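Local coordinates for WAP, Kazal, immunoglobulin, Kunitz and NTR domain-containing protein 2 (Mus musculus, PDB 6MAA) that probably inhibits serine proteases and metalloproteases and, through regions that include this follistatin domain, probably binds and blocks myostatin, at residues K53-T58 and T65-C70; C59-L64 and I81-V86; C29-S34 and A74-K79; A22-F27 and C36-G41. One frame throughout, in Å; residues are numbered along the deposited sequence.

Interaction 1: residues K53-T58 and T65-C70. With NO3 (nitrate ion), chain D.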
loop_
_atom_site.group_PDB
_atom_site.type_symbol
_atom_site.label_atom_id
_atom_site.label_comp_id
_atom_site.label_asym_id
_atom_site.label_seq_id
_atom_site.Cartn_x
_atom_site.Cartn_y
_atom_site.Cartn_z
ATOM N N LYS A 53 1.152 -15.731 0.863
ATOM C CA LYS A 53 0.875 -16.560 2.036
ATOM C C LYS A 53 2.160 -17.251 2.494
ATOM O O LYS A 53 2.316 -18.471 2.441
ATOM C CB LYS A 53 -0.242 -17.563 1.781
ATOM C CG LYS A 53 -0.801 -18.131 3.087
ATOM C CD LYS A 53 -1.681 -19.345 2.880
ATOM C CE LYS A 53 -0.859 -20.558 2.504
ATOM N NZ LYS A 53 -1.699 -21.787 2.493
ATOM N N GLU A 54 3.098 -16.426 2.925
ATOM C CA GLU A 54 4.392 -16.886 3.419
ATOM C C GLU A 54 4.461 -16.410 4.857
ATOM O O GLU A 54 4.516 -15.190 5.098
ATOM C CB GLU A 54 5.508 -16.249 2.588
ATOM C CG GLU A 54 6.899 -16.796 2.865
ATOM C CD GLU A 54 7.007 -18.273 2.566
ATOM O OE1 GLU A 54 7.068 -19.072 3.525
ATOM O OE2 GLU A 54 7.004 -18.636 1.371
ATOM N N PRO A 55 4.427 -17.305 5.845
ATOM C CA PRO A 55 4.270 -16.852 7.231
ATOM C C PRO A 55 5.536 -16.218 7.776
ATOM O O PRO A 55 6.640 -16.732 7.602
ATOM C CB PRO A 55 3.926 -18.140 7.989
ATOM C CG PRO A 55 4.540 -19.221 7.175
ATOM C CD PRO A 55 4.401 -18.773 5.739
ATOM N N SER A 56 5.352 -15.085 8.441
ATOM C CA SER A 56 6.393 -14.440 9.226
ATOM C C SER A 56 5.650 -13.622 10.270
ATOM O O SER A 56 5.412 -12.423 10.088
ATOM C CB SER A 56 7.267 -13.558 8.335
ATOM O OG SER A 56 8.418 -13.121 9.030
ATOM N N PHE A 57 5.210 -14.291 11.330
ATOM C CA PHE A 57 4.234 -13.698 12.234
ATOM C C PHE A 57 4.780 -12.407 12.822
ATOM O O PHE A 57 5.929 -12.355 13.276
ATOM C CB PHE A 57 3.893 -14.686 13.342
ATOM C CG PHE A 57 3.378 -16.007 12.843
ATOM C CD1 PHE A 57 2.545 -16.083 11.733
ATOM C CD2 PHE A 57 3.743 -17.181 13.482
ATOM C CE1 PHE A 57 2.075 -17.304 11.282
ATOM C CE2 PHE A 57 3.279 -18.399 13.035
ATOM C CZ PHE A 57 2.441 -18.464 11.939
ATOM N N THR A 58 3.951 -11.363 12.816
ATOM C CA THR A 58 4.401 -10.006 13.118
ATOM C C THR A 58 3.479 -9.400 14.164
ATOM O O THR A 58 2.297 -9.171 13.888
ATOM C CB THR A 58 4.386 -9.154 11.846
ATOM O OG1 THR A 58 5.268 -9.726 10.871
ATOM C CG2 THR A 58 4.823 -7.730 12.152
ATOM N N THR A 65 -1.624 -9.212 15.961
ATOM C CA THR A 65 -0.615 -9.994 15.257
ATOM C C THR A 65 -1.067 -10.247 13.821
ATOM O O THR A 65 -2.256 -10.485 13.560
ATOM C CB THR A 65 -0.369 -11.329 15.974
ATOM O OG1 THR A 65 -0.110 -11.081 17.361
ATOM C CG2 THR A 65 0.829 -12.056 15.391
ATOM N N TYR A 66 -0.114 -10.204 12.890
ATOM C CA TYR A 66 -0.390 -10.346 11.467
ATOM C C TYR A 66 0.410 -11.495 10.867
ATOM O O TYR A 66 1.505 -11.823 11.333
ATOM C CB TYR A 66 -0.125 -9.013 10.736
ATOM C CG TYR A 66 -1.079 -7.957 11.237
ATOM C CD1 TYR A 66 -2.325 -7.790 10.644
ATOM C CD2 TYR A 66 -0.770 -7.182 12.354
ATOM C CE1 TYR A 66 -3.230 -6.869 11.129
ATOM C CE2 TYR A 66 -1.670 -6.255 12.850
ATOM C CZ TYR A 66 -2.901 -6.103 12.232
ATOM O OH TYR A 66 -3.812 -5.200 12.717
ATOM N N TYR A 67 -0.154 -12.104 9.820
ATOM C CA TYR A 67 0.455 -13.288 9.219
ATOM C C TYR A 67 1.852 -12.989 8.675
ATOM O O TYR A 67 2.755 -13.835 8.764
ATOM C CB TYR A 67 -0.479 -13.826 8.131
ATOM C CG TYR A 67 -0.126 -15.190 7.592
ATOM C CD1 TYR A 67 0.758 -15.329 6.526
ATOM C CD2 TYR A 67 -0.689 -16.346 8.137
ATOM C CE1 TYR A 67 1.071 -16.577 6.014
ATOM C CE2 TYR A 67 -0.374 -17.601 7.634
ATOM C CZ TYR A 67 0.510 -17.707 6.573
ATOM O OH TYR A 67 0.837 -18.944 6.065
ATOM N N ASN A 68 2.048 -11.799 8.105
ATOM C CA ASN A 68 3.367 -11.266 7.773
ATOM C C ASN A 68 3.244 -9.748 7.672
ATOM O O ASN A 68 2.174 -9.180 7.899
ATOM C CB ASN A 68 3.980 -11.923 6.526
ATOM C CG ASN A 68 3.164 -11.689 5.267
ATOM O OD1 ASN A 68 2.546 -10.640 5.094
ATOM N ND2 ASN A 68 3.163 -12.678 4.379
ATOM N N ARG A 69 4.356 -9.087 7.344
ATOM C CA ARG A 69 4.351 -7.627 7.296
ATOM C C ARG A 69 3.445 -7.092 6.198
ATOM O O ARG A 69 2.856 -6.016 6.353
ATOM C CB ARG A 69 5.769 -7.101 7.095
ATOM C CG ARG A 69 6.663 -7.313 8.292
ATOM C CD ARG A 69 7.938 -6.526 8.131
ATOM N NE ARG A 69 8.844 -6.733 9.250
ATOM C CZ ARG A 69 9.802 -5.878 9.586
ATOM N NH1 ARG A 69 9.954 -4.756 8.896
ATOM N NH2 ARG A 69 10.593 -6.132 10.619
ATOM N N CYS A 70 3.339 -7.805 5.080
ATOM C CA CYS A 70 2.442 -7.365 4.020
ATOM C C CYS A 70 0.991 -7.337 4.500
ATOM O O CYS A 70 0.252 -6.390 4.212
ATOM C CB CYS A 70 2.622 -8.259 2.793
ATOM S SG CYS A 70 1.649 -7.793 1.344
HETATM N N NO3 D . 6.653 -17.459 11.696
HETATM O O1 NO3 D . 7.039 -18.479 12.345
HETATM O O2 NO3 D . 6.034 -17.607 10.609
HETATM O O3 NO3 D . 6.900 -16.308 12.144
HETATM O O HOH W 1 7.943 -9.197 10.770
#
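Y67 and P55 run side by side and point the same way. A chi1 of -169° turns the Y67 ring away from its own N and back along the 53-58 loop, where CE1 comes 3.4 Å from P55 CA and CZ lies 3.7 Å from P55 CB. K53 crosses the end of the ring, its CG 3.5 Å from Y67 OH, and E54 N sits in the plane of the ring at its edge.

N68 works from its amide. ND2 donates to E54 O over 2.9 Å in an almost straight bond (173°), with the acceptor lying in the amide plane, and the same nitrogen also bonds to E52 O. OD1 turns to F71 N and caps helix 69-79.

Further along, S56 N donates to Y67 O, and T58 pairs with Y66 through two antiparallel backbone bonds. T58 OG1 donates to S56 O (2.8 Å) and takes a bond from a water that R69 NE also reaches. F57 faces outward: O2 of a nitrate, probably from the crystallisation liquor, sits 3.6 Å above its plane, over the ring centre, while F57 N bonds nitrate O3 at 2.8 Å.

One amide gripping the carbonyls of E52 and E54, on either side of K53, is the arrangement known from the asparagine of canonical Kazal inhibitors. The predicted reactive bond K53-E54 is probably stiffened in this way.

Interaction 2: residues C59-L64 and I81-V86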
loop_
_atom_site.group_PDB
_atom_site.type_symbol
_atom_site.label_atom_id
_atom_site.label_comp_id
_atom_site.label_asym_id
_atom_site.label_seq_id
_atom_site.Cartn_x
_atom_site.Cartn_y
_atom_site.Cartn_z
ATOM N N CYS A 59 4.001 -9.148 15.363
ATOM C CA CYS A 59 3.252 -8.376 16.338
ATOM C C CYS A 59 3.371 -6.900 15.995
ATOM O O CYS A 59 4.428 -6.437 15.560
ATOM C CB CYS A 59 3.764 -8.651 17.756
ATOM S SG CYS A 59 3.357 -10.322 18.334
ATOM N N ALA A 60 2.284 -6.160 16.190
ATOM C CA ALA A 60 2.215 -4.778 15.741
ATOM C C ALA A 60 1.829 -3.842 16.880
ATOM O O ALA A 60 1.364 -4.262 17.944
ATOM C CB ALA A 60 1.245 -4.623 14.563
ATOM N N SER A 61 2.001 -2.543 16.614
ATOM C CA SER A 61 1.782 -1.491 17.601
ATOM C C SER A 61 0.319 -1.318 17.992
ATOM O O SER A 61 0.040 -0.587 18.947
ATOM C CB SER A 61 2.349 -0.163 17.087
ATOM O OG SER A 61 1.807 0.169 15.816
ATOM N N ASP A 62 -0.616 -1.949 17.284
ATOM C CA ASP A 62 -2.011 -1.961 17.700
ATOM C C ASP A 62 -2.312 -3.066 18.704
ATOM O O ASP A 62 -3.471 -3.230 19.098
ATOM C CB ASP A 62 -2.947 -2.064 16.483
ATOM C CG ASP A 62 -2.730 -3.333 15.663
ATOM O OD1 ASP A 62 -1.806 -4.115 15.965
ATOM O OD2 ASP A 62 -3.493 -3.541 14.696
ATOM N N GLY A 63 -1.302 -3.823 19.119
ATOM C CA GLY A 63 -1.518 -4.950 20.002
ATOM C C GLY A 63 -2.017 -6.205 19.319
ATOM O O GLY A 63 -2.369 -7.168 20.007
ATOM N N LEU A 64 -2.058 -6.232 17.993
ATOM C CA LEU A 64 -2.541 -7.384 17.247
ATOM C C LEU A 64 -1.392 -8.000 16.461
ATOM O O LEU A 64 -0.324 -7.405 16.321
ATOM C CB LEU A 64 -3.690 -6.984 16.312
ATOM C CG LEU A 64 -4.867 -6.286 16.999
ATOM C CD1 LEU A 64 -5.937 -5.904 15.981
ATOM C CD2 LEU A 64 -5.448 -7.153 18.112
ATOM N N ILE A 81 -4.366 4.026 8.981
ATOM C CA ILE A 81 -3.547 4.209 10.170
ATOM C C ILE A 81 -2.119 3.764 9.862
ATOM O O ILE A 81 -1.825 3.251 8.784
ATOM C CB ILE A 81 -4.107 3.447 11.391
ATOM C CG1 ILE A 81 -4.058 1.936 11.134
ATOM C CG2 ILE A 81 -5.526 3.911 11.711
ATOM C CD1 ILE A 81 -4.501 1.092 12.314
ATOM N N THR A 82 -1.233 3.952 10.834
ATOM C CA THR A 82 0.139 3.471 10.747
ATOM C C THR A 82 0.340 2.387 11.796
ATOM O O THR A 82 -0.024 2.574 12.961
ATOM C CB THR A 82 1.132 4.613 10.981
ATOM O OG1 THR A 82 1.004 5.579 9.933
ATOM C CG2 THR A 82 2.557 4.091 10.997
ATOM N N LEU A 83 0.902 1.256 11.376
ATOM C CA LEU A 83 1.201 0.138 12.262
ATOM C C LEU A 83 2.688 -0.168 12.174
ATOM O O LEU A 83 3.221 -0.361 11.076
ATOM C CB LEU A 83 0.400 -1.105 11.848
ATOM C CG LEU A 83 -1.120 -1.044 12.025
ATOM C CD1 LEU A 83 -1.777 -2.308 11.486
ATOM C CD2 LEU A 83 -1.463 -0.833 13.492
ATOM N N SER A 84 3.358 -0.215 13.320
ATOM C CA SER A 84 4.773 -0.553 13.367
ATOM C C SER A 84 4.973 -1.908 14.036
ATOM O O SER A 84 4.135 -2.379 14.809
ATOM C CB SER A 84 5.587 0.519 14.100
ATOM O OG SER A 84 5.034 0.784 15.373
ATOM N N VAL A 85 6.105 -2.531 13.727
ATOM C CA VAL A 85 6.430 -3.852 14.251
ATOM C C VAL A 85 6.894 -3.729 15.694
ATOM O O VAL A 85 7.649 -2.814 16.046
ATOM C CB VAL A 85 7.502 -4.515 13.368
ATOM C CG1 VAL A 85 7.941 -5.848 13.960
ATOM C CG2 VAL A 85 6.984 -4.688 11.940
ATOM N N VAL A 86 6.436 -4.650 16.542
ATOM C CA VAL A 86 6.951 -4.799 17.898
ATOM C C VAL A 86 7.364 -6.252 18.094
ATOM O O VAL A 86 6.988 -7.140 17.323
ATOM C CB VAL A 86 5.942 -4.360 18.984
ATOM C CG1 VAL A 86 5.482 -2.922 18.753
ATOM C CG2 VAL A 86 4.760 -5.309 19.038
HETATM O O HOH W 2 6.924 -9.298 15.553
HETATM O O HOH W 3 -0.463 1.717 16.230
#
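S61 and S84 meet through backbone and side chain together. Of the main-chain bonds, V86 N points almost straight (176°) at C59 O, 2.9 Å off, although it stands above that carbonyl's plane. The S61 N bond to S84 O is as short, 2.8 Å, but bent at the hydrogen (130°), with the donor nearly along the C=O axis. Between these two bonds, A60 and V85 form a non-hydrogen-bonded antiparallel pair.

S61 OG adds a side-chain bond, accepting from S84 N at 3.0 Å. Its chi1 of 55° sets OG between the backbone N and the carbonyl carbon, which swings the oxygen over to the other segment.

The V86-C59 bond joins the short, weakly bonded outer strand 85-86 to the central strand 58-60 of the small three-stranded Kazal sheet, whose other outer strand is 65-66; the S61-S84 bonds continue the pairing beyond it. The chain passes from the central strand to 65-66 through a type I turn, A60 to G63. There D62 OD1, met from above the carboxylate plane, takes the N-H of L64 in an Asx turn.

Van der Waals contacts lie at both ends. L83 CD2 is 3.5 Å from D62 CG, the leucine methyl lodged against the carboxylate whose OD2 bonds Y66 OH. At the other end V86 CG2 makes an apolar contact with C59 CB (3.7 Å), beside the C59-C88 disulfide.

Two waters take part as well: one accepts from C59 N and donates to V86 O, and another sits 2.8 Å from S61 OG, with a weak bond to T82 O.

Interaction 3: residues C29-S34 and A74-K79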
loop_
_atom_site.group_PDB
_atom_site.type_symbol
_atom_site.label_atom_id
_atom_site.label_comp_id
_atom_site.label_asym_id
_atom_site.label_seq_id
_atom_site.Cartn_x
_atom_site.Cartn_y
_atom_site.Cartn_z
ATOM N N CYS A 29 2.727 7.656 -2.330
ATOM C CA CYS A 29 1.590 7.636 -1.423
ATOM C C CYS A 29 2.107 7.370 -0.017
ATOM O O CYS A 29 2.706 6.320 0.237
ATOM C CB CYS A 29 0.599 6.563 -1.859
ATOM S SG CYS A 29 -0.224 6.973 -3.415
ATOM N N LEU A 30 1.877 8.323 0.891
ATOM C CA LEU A 30 2.440 8.213 2.236
ATOM C C LEU A 30 1.796 7.100 3.050
ATOM O O LEU A 30 2.438 6.553 3.955
ATOM C CB LEU A 30 2.315 9.542 2.984
ATOM C CG LEU A 30 3.151 10.722 2.481
ATOM C CD1 LEU A 30 2.897 11.948 3.336
ATOM C CD2 LEU A 30 4.622 10.368 2.497
ATOM N N GLN A 31 0.541 6.756 2.763
ATOM C CA GLN A 31 -0.168 5.770 3.568
ATOM C C GLN A 31 0.485 4.402 3.452
ATOM O O GLN A 31 0.688 3.878 2.354
ATOM C CB GLN A 31 -1.626 5.682 3.122
ATOM C CG GLN A 31 -2.385 4.494 3.694
ATOM C CD GLN A 31 -2.538 4.564 5.203
ATOM O OE1 GLN A 31 -3.014 5.563 5.741
ATOM N NE2 GLN A 31 -2.143 3.496 5.893
ATOM N N GLN A 32 0.810 3.825 4.604
ATOM C CA GLN A 32 1.315 2.463 4.664
ATOM C C GLN A 32 0.362 1.512 3.947
ATOM O O GLN A 32 -0.851 1.550 4.165
ATOM C CB GLN A 32 1.419 2.085 6.138
ATOM C CG GLN A 32 1.859 0.687 6.416
ATOM C CD GLN A 32 1.995 0.460 7.894
ATOM O OE1 GLN A 32 1.723 1.358 8.690
ATOM N NE2 GLN A 32 2.408 -0.740 8.279
ATOM N N GLY A 33 0.920 0.674 3.069
ATOM C CA GLY A 33 0.150 -0.300 2.318
ATOM C C GLY A 33 -0.500 0.215 1.053
ATOM O O GLY A 33 -1.204 -0.550 0.382
ATOM N N SER A 34 -0.284 1.473 0.697
ATOM C CA SER A 34 -0.925 2.072 -0.461
ATOM C C SER A 34 0.084 2.234 -1.590
ATOM O O SER A 34 1.300 2.181 -1.385
ATOM C CB SER A 34 -1.512 3.431 -0.086
ATOM O OG SER A 34 -0.491 4.392 0.065
ATOM N N ALA A 74 -1.507 -4.121 4.842
ATOM C CA ALA A 74 -2.831 -4.095 4.227
ATOM C C ALA A 74 -3.890 -3.670 5.232
ATOM O O ALA A 74 -4.804 -2.908 4.894
ATOM C CB ALA A 74 -3.164 -5.457 3.615
ATOM N N GLU A 75 -3.765 -4.120 6.481
ATOM C CA GLU A 75 -4.699 -3.682 7.512
ATOM C C GLU A 75 -4.521 -2.202 7.820
ATOM O O GLU A 75 -5.510 -1.474 7.984
ATOM C CB GLU A 75 -4.539 -4.528 8.772
ATOM C CG GLU A 75 -5.512 -4.170 9.888
ATOM C CD GLU A 75 -6.965 -4.549 9.590
ATOM O OE1 GLU A 75 -7.808 -4.337 10.481
ATOM O OE2 GLU A 75 -7.276 -5.053 8.486
ATOM N N ALA A 76 -3.270 -1.738 7.901
ATOM C CA ALA A 76 -3.017 -0.313 8.099
ATOM C C ALA A 76 -3.687 0.513 7.009
ATOM O O ALA A 76 -4.350 1.516 7.294
ATOM C CB ALA A 76 -1.514 -0.047 8.123
ATOM N N CYS A 77 -3.537 0.096 5.750
ATOM C CA CYS A 77 -4.132 0.852 4.653
ATOM C C CYS A 77 -5.651 0.835 4.741
ATOM O O CYS A 77 -6.308 1.860 4.516
ATOM C CB CYS A 77 -3.661 0.283 3.314
ATOM S SG CYS A 77 -4.028 1.359 1.917
ATOM N N SER A 78 -6.227 -0.322 5.076
ATOM C CA SER A 78 -7.679 -0.438 5.162
ATOM C C SER A 78 -8.244 0.513 6.211
ATOM O O SER A 78 -9.325 1.090 6.026
ATOM C CB SER A 78 -8.046 -1.888 5.484
ATOM O OG SER A 78 -9.440 -2.052 5.631
ATOM N N LYS A 79 -7.519 0.698 7.312
ATOM C CA LYS A 79 -7.951 1.538 8.420
ATOM C C LYS A 79 -7.488 2.979 8.289
ATOM O O LYS A 79 -7.971 3.837 9.031
ATOM C CB LYS A 79 -7.414 0.979 9.737
ATOM C CG LYS A 79 -8.098 -0.273 10.218
ATOM C CD LYS A 79 -7.963 -0.367 11.731
ATOM C CE LYS A 79 -8.585 -1.639 12.262
ATOM N NZ LYS A 79 -10.009 -1.718 11.863
#
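Q32 lies along the A76 methyl of the helix and touches it over its whole length. CB is 4.1 Å from A76 CB and CG is a little nearer. Because the side chain runs out fully extended (chi1 and chi2 both 177°), CD then reaches 3.6 Å from A76 CB. The amide still lies on the methyl, OE1 3.6 Å from A76 CB, while it finds its polar partners on two sides: OE1 accepts from L83 N, and NE2 donates to D73 OD1, one turn back along the helix. Both ends of the amide are therefore used, which fixes its rotation.

C77, the next residue of the helix, packs on the turn. Its CB comes 3.2 Å from Q32 O, and SG lies 3.7 Å from G33 O and 3.8 Å from S34 CB. G33, at phi 84°, puts bare backbone against C77. It belongs to the type II turn from Q31 to S34, in which Q31 O accepts from S34 OG (2.6 Å) as well as from S34 N.

The Q31 side chain bends at chi2 and folds back over its own turn. NE2 donates to Q32 O at 2.9 Å, on a lone pair in the carbonyl plane, and also to I81 O; meanwhile its CG brushes C77 SG.

The turn leads straight into strand 34-39 and leans on the C-terminal half of helix 69-79. Disulfides C77-C47 and C29-C45 tie the helix and the 29-34 loop to strand 42-47, and the Q31 and Q32 amides hold the chain that leaves the helix.

Interaction 4: residues A22-F27 and C36-G41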
loop_
_atom_site.group_PDB
_atom_site.type_symbol
_atom_site.label_atom_id
_atom_site.label_comp_id
_atom_site.label_asym_id
_atom_site.label_seq_id
_atom_site.Cartn_x
_atom_site.Cartn_y
_atom_site.Cartn_z
ATOM N N ALA A 22 -0.968 10.153 -18.246
ATOM C CA ALA A 22 -0.366 10.425 -16.949
ATOM C C ALA A 22 0.238 9.153 -16.364
ATOM O O ALA A 22 -0.220 8.043 -16.646
ATOM C CB ALA A 22 -1.415 10.987 -15.991
ATOM N N THR A 23 1.275 9.324 -15.534
ATOM C CA THR A 23 1.979 8.201 -14.923
ATOM C C THR A 23 2.308 8.502 -13.462
ATOM O O THR A 23 2.360 9.657 -13.036
ATOM C CB THR A 23 3.284 7.854 -15.662
ATOM O OG1 THR A 23 4.237 8.906 -15.464
ATOM C CG2 THR A 23 3.051 7.644 -17.159
ATOM N N CYS A 24 2.567 7.435 -12.705
ATOM C CA CYS A 24 2.807 7.502 -11.264
ATOM C C CYS A 24 4.278 7.658 -10.872
ATOM O O CYS A 24 4.560 7.783 -9.676
ATOM C CB CYS A 24 2.246 6.247 -10.581
ATOM S SG CYS A 24 0.473 6.319 -10.219
ATOM N N ASP A 25 5.208 7.680 -11.836
ATOM C CA ASP A 25 6.640 7.603 -11.531
ATOM C C ASP A 25 7.070 8.599 -10.459
ATOM O O ASP A 25 7.806 8.247 -9.530
ATOM C CB ASP A 25 7.464 7.839 -12.800
ATOM C CG ASP A 25 7.179 6.823 -13.881
ATOM O OD1 ASP A 25 6.071 6.864 -14.444
ATOM O OD2 ASP A 25 8.059 5.986 -14.166
ATOM N N HIS A 26 6.660 9.860 -10.594
ATOM C CA HIS A 26 7.119 10.915 -9.704
ATOM C C HIS A 26 6.133 11.237 -8.591
ATOM O O HIS A 26 6.180 12.339 -8.027
ATOM C CB HIS A 26 7.511 12.158 -10.499
ATOM C CG HIS A 26 8.757 11.980 -11.297
ATOM N ND1 HIS A 26 9.984 11.755 -10.708
ATOM C CD2 HIS A 26 8.979 11.992 -12.630
ATOM C CE1 HIS A 26 10.905 11.639 -11.645
ATOM N NE2 HIS A 26 10.323 11.783 -12.823
ATOM N N PHE A 27 5.281 10.282 -8.228
ATOM C CA PHE A 27 4.374 10.418 -7.103
ATOM C C PHE A 27 4.647 9.314 -6.094
ATOM O O PHE A 27 5.124 8.234 -6.451
ATOM C CB PHE A 27 2.912 10.351 -7.562
ATOM C CG PHE A 27 2.509 11.511 -8.417
ATOM C CD1 PHE A 27 2.040 12.681 -7.844
ATOM C CD2 PHE A 27 2.620 11.445 -9.793
ATOM C CE1 PHE A 27 1.678 13.766 -8.636
ATOM C CE2 PHE A 27 2.269 12.521 -10.585
ATOM C CZ PHE A 27 1.790 13.680 -10.010
ATOM N N CYS A 36 0.425 4.327 -5.723
ATOM C CA CYS A 36 -0.148 5.228 -6.710
ATOM C C CYS A 36 -0.749 4.430 -7.860
ATOM O O CYS A 36 -0.204 3.404 -8.280
ATOM C CB CYS A 36 0.939 6.174 -7.224
ATOM S SG CYS A 36 0.422 7.375 -8.474
ATOM N N ASP A 37 -1.887 4.910 -8.355
ATOM C CA ASP A 37 -2.541 4.405 -9.555
ATOM C C ASP A 37 -3.015 5.619 -10.344
ATOM O O ASP A 37 -3.123 6.721 -9.801
ATOM C CB ASP A 37 -3.738 3.505 -9.176
ATOM C CG ASP A 37 -4.165 2.547 -10.295
ATOM O OD1 ASP A 37 -3.605 2.577 -11.412
ATOM O OD2 ASP A 37 -5.086 1.749 -10.041
ATOM N N ILE A 38 -3.273 5.427 -11.635
ATOM C CA ILE A 38 -3.788 6.489 -12.495
ATOM C C ILE A 38 -5.256 6.195 -12.771
ATOM O O ILE A 38 -5.588 5.181 -13.397
ATOM C CB ILE A 38 -2.984 6.622 -13.799
ATOM C CG1 ILE A 38 -1.528 7.008 -13.509
ATOM C CG2 ILE A 38 -3.640 7.638 -14.740
ATOM C CD1 ILE A 38 -1.367 8.364 -12.872
ATOM N N TRP A 39 -6.135 7.086 -12.312
ATOM C CA TRP A 39 -7.568 6.977 -12.562
ATOM C C TRP A 39 -8.065 8.262 -13.201
ATOM O O TRP A 39 -7.821 9.353 -12.678
ATOM C CB TRP A 39 -8.324 6.705 -11.258
ATOM C CG TRP A 39 -8.430 5.249 -10.960
ATOM C CD1 TRP A 39 -7.458 4.447 -10.434
ATOM C CD2 TRP A 39 -9.571 4.409 -11.181
ATOM N NE1 TRP A 39 -7.925 3.160 -10.312
ATOM C CE2 TRP A 39 -9.220 3.112 -10.761
ATOM C CE3 TRP A 39 -10.856 4.630 -11.685
ATOM C CZ2 TRP A 39 -10.107 2.035 -10.836
ATOM C CZ3 TRP A 39 -11.734 3.560 -11.759
ATOM C CH2 TRP A 39 -11.355 2.282 -11.336
ATOM N N ASP A 40 -8.765 8.127 -14.329
ATOM C CA ASP A 40 -9.253 9.279 -15.088
ATOM C C ASP A 40 -8.142 10.299 -15.329
ATOM O O ASP A 40 -8.339 11.510 -15.219
ATOM C CB ASP A 40 -10.480 9.914 -14.434
ATOM C CG ASP A 40 -11.657 8.972 -14.392
ATOM O OD1 ASP A 40 -11.700 8.065 -15.243
ATOM O OD2 ASP A 40 -12.537 9.141 -13.522
ATOM N N GLY A 41 -6.951 9.797 -15.645
ATOM C CA GLY A 41 -5.850 10.662 -15.990
ATOM C C GLY A 41 -5.192 11.388 -14.840
ATOM O O GLY A 41 -4.429 12.327 -15.095
#
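C24 and C36 form a disulfide of the N-terminal, EGF-like part of the follistatin domain, joining the loop 22-27 to strand 34-39. The bridge, SG to SG 2.0 Å, has a chi3 of -77°. The two sulfurs leave their backbones differently, C36 SG anti to its own N (chi1 180°) and C24 SG anti to its carbonyl carbon. C24 also starts a type I turn that ends at F27, and this turn brings F27 CB 4.0 Å from C36 SG.

I38, two residues along the strand from C36, packs alongside the bridge. Its CD1 lies 3.8 Å from C24 SG and 3.7 Å from T23 C, while CG1 passes 3.6 Å from A22 O. At the far end A22 CB rests 3.4 Å from G41 O, in the turn of the hairpin.

No hydrogen bond joins the two segments, which are held by the covalent link and by van der Waals contact. P43 of the partner strand 42-47 touches F27, C36 and I38. A short loop laced by a disulfide to a two-stranded antiparallel hairpin is typical of the EGF-like subdomain of follistatin domains.

The contacts follow the long axis of a stretched domain. Interaction 4 lies at the N-terminal hairpin, its centre about 29 Å from those of interactions 1 and 2, across the chain's centre. Interaction 3 is the joint, its centre about 17 Å from that of interaction 4, about 16 Å from that of interaction 1 and about 12 Å from that of interaction 2. Along the chain 29-34 falls between the two segments of interaction 4, and interactions 1 and 2 alternate. These last two share the sheet 65-66, 58-60, 85-86, while interactions 1 and 3 share helix 69-79. The EGF-like part thus meets the Kazal body largely through loop 29-34, which packs on the helix and bonds to 81-86.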